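Local coordinates for protein restriction endonuclease Hpy99I (Helicobacter pylori, PDB 3GOX) that probably cleaves DNA as a type II restriction endonuclease of the beta-beta-alpha-metal family, acting on a pseudopalindromic target, and binds zinc ions, at residues 31-43 / 46-58. Numbering follows the deposited sequence.
Sequences SVGVIRAVNGKSA and LFIGLNELKRVDF
Two successive antiparallel hairpins of the SH3-like domain share strand 42-47, which lies between 32-39 and 52-57. At one end, Val34 and Leu46 exchange two backbone hydrogen bonds, each 2.9 Å between N and O. Beside them Gly33 faces Phe47: lacking a side chain, it lets the ring lie close, with CD1 3.9 Å from Gly33 CA, while Ser31 O meets the ring edge in its plane. Ile48 N extends the pairing to Val32 O, and a water bound by Gly49 N lies within hydrogen-bonding distance of the same oxygen. At the other end, Ala43 and Val56 form the corresponding pair of bonds. A type II' turn from Asn39 to Ser42 closes the first hairpin; Gly40 suits its positive phi. In the conformers described, Ser42 OG, set between its backbone N and carbonyl carbon (chi1 63°), donates to Asn39 O, Arg55 NH1 donates a hydrogen bond to Asn39 OD1 from above the amide plane, and Val38 CG1 touches the Phe58 ring edge at CZ. Phe58 donates its backbone N-H to Lys41 O, with N and O 2.8 Å apart, and offers a flat ring face to Lys41 CA, a CH-pi contact 3.6 Å from the centroid.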
loop_
_atom_site.group_PDB
_atom_site.type_symbol
_atom_site.label_atom_id
_atom_site.label_comp_id
_atom_site.label_asym_id
_atom_site.label_seq_id
_atom_site.Cartn_x
_atom_site.Cartn_y
_atom_site.Cartn_z
ATOM N N SER A 31 -7.061 -0.938 -28.411
ATOM C CA SER A 31 -6.900 0.257 -27.568
ATOM C C SER A 31 -8.260 0.807 -27.217
ATOM O O SER A 31 -9.083 1.013 -28.112
ATOM C CB SER A 31 -6.099 1.318 -28.311
ATOM O OG SER A 31 -4.767 0.899 -28.555
ATOM N N VAL A 32 -8.503 1.058 -25.930
ATOM C CA VAL A 32 -9.761 1.620 -25.442
ATOM C C VAL A 32 -9.724 3.135 -25.547
ATOM O O VAL A 32 -8.760 3.797 -25.163
ATOM C CB VAL A 32 -10.047 1.205 -23.980
ATOM C CG1 VAL A 32 -11.368 1.826 -23.461
ATOM C CG2 VAL A 32 -10.102 -0.315 -23.900
ATOM N N GLY A 33 -10.820 3.679 -26.059
ATOM C CA GLY A 33 -11.026 5.115 -26.121
ATOM C C GLY A 33 -12.407 5.496 -25.642
ATOM O O GLY A 33 -13.312 4.666 -25.562
ATOM N N VAL A 34 -12.547 6.773 -25.304
ATOM C CA VAL A 34 -13.835 7.366 -24.947
ATOM C C VAL A 34 -14.221 8.397 -26.028
ATOM O O VAL A 34 -13.379 9.166 -26.540
ATOM C CB VAL A 34 -13.792 7.988 -23.540
ATOM C CG1 VAL A 34 -12.751 9.070 -23.414
ATOM C CG2 VAL A 34 -15.173 8.489 -23.151
ATOM N N ILE A 35 -15.500 8.419 -26.405
ATOM C CA ILE A 35 -15.976 9.343 -27.426
ATOM C C ILE A 35 -16.104 10.742 -26.834
ATOM O O ILE A 35 -16.786 10.919 -25.825
ATOM C CB ILE A 35 -17.348 8.890 -27.976
ATOM C CG1 ILE A 35 -17.257 7.460 -28.524
ATOM C CG2 ILE A 35 -17.887 9.887 -29.023
ATOM C CD1 ILE A 35 -16.251 7.301 -29.580
ATOM N N ARG A 36 -15.440 11.724 -27.463
ATOM C CA ARG A 36 -15.390 13.102 -26.977
ATOM C C ARG A 36 -16.173 14.097 -27.821
ATOM O O ARG A 36 -16.527 15.173 -27.345
ATOM C CB ARG A 36 -13.924 13.570 -26.856
ATOM C CG ARG A 36 -13.091 12.818 -25.816
ATOM C CD ARG A 36 -13.755 12.701 -24.436
ATOM N NE ARG A 36 -12.802 12.841 -23.347
ATOM C CZ ARG A 36 -13.057 12.531 -22.082
ATOM N NH1 ARG A 36 -14.230 12.006 -21.744
ATOM N NH2 ARG A 36 -12.116 12.723 -21.158
ATOM N N ALA A 37 -16.383 13.753 -29.086
ATOM C CA ALA A 37 -17.277 14.510 -29.954
ATOM C C ALA A 37 -17.764 13.583 -31.050
ATOM O O ALA A 37 -17.113 12.606 -31.373
ATOM C CB ALA A 37 -16.565 15.740 -30.543
ATOM N N VAL A 38 -18.926 13.920 -31.604
ATOM C CA VAL A 38 -19.538 13.174 -32.699
ATOM C C VAL A 38 -19.766 14.106 -33.889
ATOM O O VAL A 38 -20.322 15.197 -33.738
ATOM C CB VAL A 38 -20.889 12.543 -32.271
ATOM C CG1 VAL A 38 -21.565 11.858 -33.455
ATOM C CG2 VAL A 38 -20.698 11.558 -31.108
ATOM N N ASN A 39 -19.324 13.667 -35.067
ATOM C CA ASN A 39 -19.597 14.356 -36.341
ATOM C C ASN A 39 -20.122 13.433 -37.452
ATOM O O ASN A 39 -19.338 12.862 -38.205
ATOM C CB ASN A 39 -18.320 15.012 -36.847
ATOM C CG ASN A 39 -17.944 16.229 -36.054
ATOM O OD1 ASN A 39 -17.034 16.193 -35.226
ATOM N ND2 ASN A 39 -18.645 17.323 -36.303
ATOM N N GLY A 40 -21.433 13.298 -37.581
ATOM C CA GLY A 40 -21.978 12.333 -38.538
ATOM C C GLY A 40 -21.579 10.922 -38.139
ATOM O O GLY A 40 -21.838 10.501 -37.016
ATOM N N LYS A 41 -20.931 10.188 -39.038
ATOM C CA LYS A 41 -20.427 8.853 -38.695
ATOM C C LYS A 41 -18.925 8.836 -38.414
ATOM O O LYS A 41 -18.244 7.840 -38.646
ATOM C CB LYS A 41 -20.797 7.828 -39.772
ATOM C CG LYS A 41 -22.299 7.587 -39.869
ATOM C CD LYS A 41 -22.624 6.184 -40.359
ATOM C CE LYS A 41 -24.119 5.921 -40.324
ATOM N NZ LYS A 41 -24.491 4.653 -41.025
ATOM N N SER A 42 -18.416 9.948 -37.899
ATOM C CA SER A 42 -17.048 9.998 -37.382
ATOM C C SER A 42 -17.025 10.623 -35.983
ATOM O O SER A 42 -17.796 11.552 -35.694
ATOM C CB SER A 42 -16.151 10.798 -38.310
ATOM O OG SER A 42 -16.598 12.135 -38.370
ATOM N N ALA A 43 -16.126 10.124 -35.137
ATOM C CA ALA A 43 -16.065 10.511 -33.743
ATOM C C ALA A 43 -14.667 11.020 -33.467
ATOM O O ALA A 43 -13.692 10.553 -34.080
ATOM C CB ALA A 43 -16.372 9.315 -32.863
ATOM N N LEU A 46 -10.788 9.941 -27.541
ATOM C CA LEU A 46 -9.580 10.011 -26.683
ATOM C C LEU A 46 -9.159 8.598 -26.375
ATOM O O LEU A 46 -9.834 7.887 -25.605
ATOM C CB LEU A 46 -9.846 10.765 -25.374
ATOM C CG LEU A 46 -8.666 10.797 -24.405
ATOM C CD1 LEU A 46 -7.472 11.486 -25.038
ATOM C CD2 LEU A 46 -9.061 11.510 -23.125
ATOM N N PHE A 47 -8.036 8.203 -26.967
ATOM C CA PHE A 47 -7.426 6.919 -26.640
ATOM C C PHE A 47 -6.610 7.093 -25.367
ATOM O O PHE A 47 -5.674 7.879 -25.307
ATOM C CB PHE A 47 -6.632 6.398 -27.828
ATOM C CG PHE A 47 -7.505 5.893 -28.918
ATOM C CD1 PHE A 47 -8.148 4.682 -28.767
ATOM C CD2 PHE A 47 -7.725 6.631 -30.072
ATOM C CE1 PHE A 47 -8.980 4.196 -29.756
ATOM C CE2 PHE A 47 -8.557 6.153 -31.068
ATOM C CZ PHE A 47 -9.196 4.938 -30.912
ATOM N N ILE A 48 -7.027 6.375 -24.332
ATOM C CA ILE A 48 -6.658 6.713 -22.960
ATOM C C ILE A 48 -5.197 6.375 -22.637
ATOM O O ILE A 48 -4.516 7.159 -21.965
ATOM C CB ILE A 48 -7.605 6.038 -21.945
ATOM C CG1 ILE A 48 -9.035 6.535 -22.181
ATOM C CG2 ILE A 48 -7.142 6.283 -20.497
ATOM C CD1 ILE A 48 -10.097 5.632 -21.598
ATOM N N GLY A 49 -4.677 5.260 -23.157
ATOM C CA GLY A 49 -3.286 4.877 -22.872
ATOM C C GLY A 49 -2.267 5.909 -23.324
ATOM O O GLY A 49 -1.336 6.262 -22.584
ATOM N N LEU A 50 -2.427 6.391 -24.550
ATOM C CA LEU A 50 -1.480 7.346 -25.115
ATOM C C LEU A 50 -1.948 8.797 -24.969
ATOM O O LEU A 50 -1.217 9.723 -25.309
ATOM C CB LEU A 50 -1.195 6.995 -26.578
ATOM C CG LEU A 50 -0.447 5.661 -26.748
ATOM C CD1 LEU A 50 -0.038 5.483 -28.208
ATOM C CD2 LEU A 50 0.762 5.512 -25.816
ATOM N N ASN A 51 -3.170 8.983 -24.459
ATOM C CA ASN A 51 -3.759 10.311 -24.267
ATOM C C ASN A 51 -3.820 11.063 -25.586
ATOM O O ASN A 51 -3.478 12.243 -25.638
ATOM C CB ASN A 51 -3.006 11.148 -23.217
ATOM C CG ASN A 51 -3.856 12.273 -22.639
ATOM O OD1 ASN A 51 -5.068 12.124 -22.452
ATOM N ND2 ASN A 51 -3.218 13.401 -22.340
ATOM N N GLU A 52 -4.225 10.356 -26.635
ATOM C CA GLU A 52 -4.222 10.877 -28.000
ATOM C C GLU A 52 -5.668 11.005 -28.477
ATOM O O GLU A 52 -6.413 10.038 -28.426
ATOM C CB GLU A 52 -3.451 9.922 -28.910
ATOM C CG GLU A 52 -3.181 10.484 -30.266
ATOM C CD GLU A 52 -2.185 9.657 -31.074
ATOM O OE1 GLU A 52 -1.231 9.078 -30.500
ATOM O OE2 GLU A 52 -2.365 9.615 -32.305
ATOM N N LEU A 53 -6.043 12.207 -28.925
ATOM C CA LEU A 53 -7.394 12.485 -29.408
ATOM C C LEU A 53 -7.333 12.408 -30.925
ATOM O O LEU A 53 -6.572 13.147 -31.558
ATOM C CB LEU A 53 -7.860 13.887 -28.944
ATOM C CG LEU A 53 -9.179 13.984 -28.156
ATOM C CD1 LEU A 53 -9.517 15.426 -27.780
ATOM C CD2 LEU A 53 -10.314 13.375 -28.907
ATOM N N LYS A 54 -8.113 11.498 -31.512
ATOM C CA LYS A 54 -8.065 11.246 -32.948
ATOM C C LYS A 54 -9.454 11.249 -33.551
ATOM O O LYS A 54 -10.410 10.805 -32.916
ATOM C CB LYS A 54 -7.441 9.879 -33.214
ATOM C CG LYS A 54 -5.930 9.842 -33.000
ATOM C CD LYS A 54 -5.368 8.456 -33.209
ATOM C CE LYS A 54 -5.320 8.076 -34.678
ATOM N NZ LYS A 54 -4.230 8.753 -35.444
ATOM N N ARG A 55 -9.547 11.729 -34.792
ATOM C CA ARG A 55 -10.767 11.595 -35.590
ATOM C C ARG A 55 -10.824 10.207 -36.227
ATOM O O ARG A 55 -9.907 9.824 -36.967
ATOM C CB ARG A 55 -10.847 12.659 -36.694
ATOM C CG ARG A 55 -12.170 12.603 -37.420
ATOM C CD ARG A 55 -12.418 13.804 -38.304
ATOM N NE ARG A 55 -12.651 15.051 -37.562
ATOM C CZ ARG A 55 -13.709 15.309 -36.781
ATOM N NH1 ARG A 55 -14.665 14.404 -36.571
ATOM N NH2 ARG A 55 -13.800 16.492 -36.181
ATOM N N VAL A 56 -11.904 9.470 -35.964
ATOM C CA VAL A 56 -12.016 8.073 -36.393
ATOM C C VAL A 56 -13.389 7.807 -37.005
ATOM O O VAL A 56 -14.406 8.159 -36.424
ATOM C CB VAL A 56 -11.800 7.084 -35.213
ATOM C CG1 VAL A 56 -11.764 5.655 -35.749
ATOM C CG2 VAL A 56 -10.495 7.412 -34.432
ATOM N N ASP A 57 -13.423 7.183 -38.174
ATOM C CA ASP A 57 -14.694 6.737 -38.740
ATOM C C ASP A 57 -15.369 5.677 -37.865
ATOM O O ASP A 57 -14.697 4.806 -37.307
ATOM C CB ASP A 57 -14.490 6.178 -40.161
ATOM C CG ASP A 57 -14.638 7.233 -41.213
ATOM O OD1 ASP A 57 -13.717 8.065 -41.345
ATOM O OD2 ASP A 57 -15.693 7.246 -41.903
ATOM N N PHE A 58 -16.698 5.721 -37.769
ATOM C CA PHE A 58 -17.438 4.765 -36.933
ATOM C C PHE A 58 -17.106 3.319 -37.295
ATOM O O PHE A 58 -17.082 2.447 -36.424
ATOM C CB PHE A 58 -18.959 4.954 -37.062
ATOM C CG PHE A 58 -19.546 6.088 -36.239
ATOM C CD1 PHE A 58 -18.771 7.102 -35.715
ATOM C CD2 PHE A 58 -20.925 6.141 -36.044
ATOM C CE1 PHE A 58 -19.367 8.151 -34.991
ATOM C CE2 PHE A 58 -21.517 7.178 -35.320
ATOM C CZ PHE A 58 -20.737 8.182 -34.803
HETATM O O HOH W 1 -6.023 3.235 -24.836
#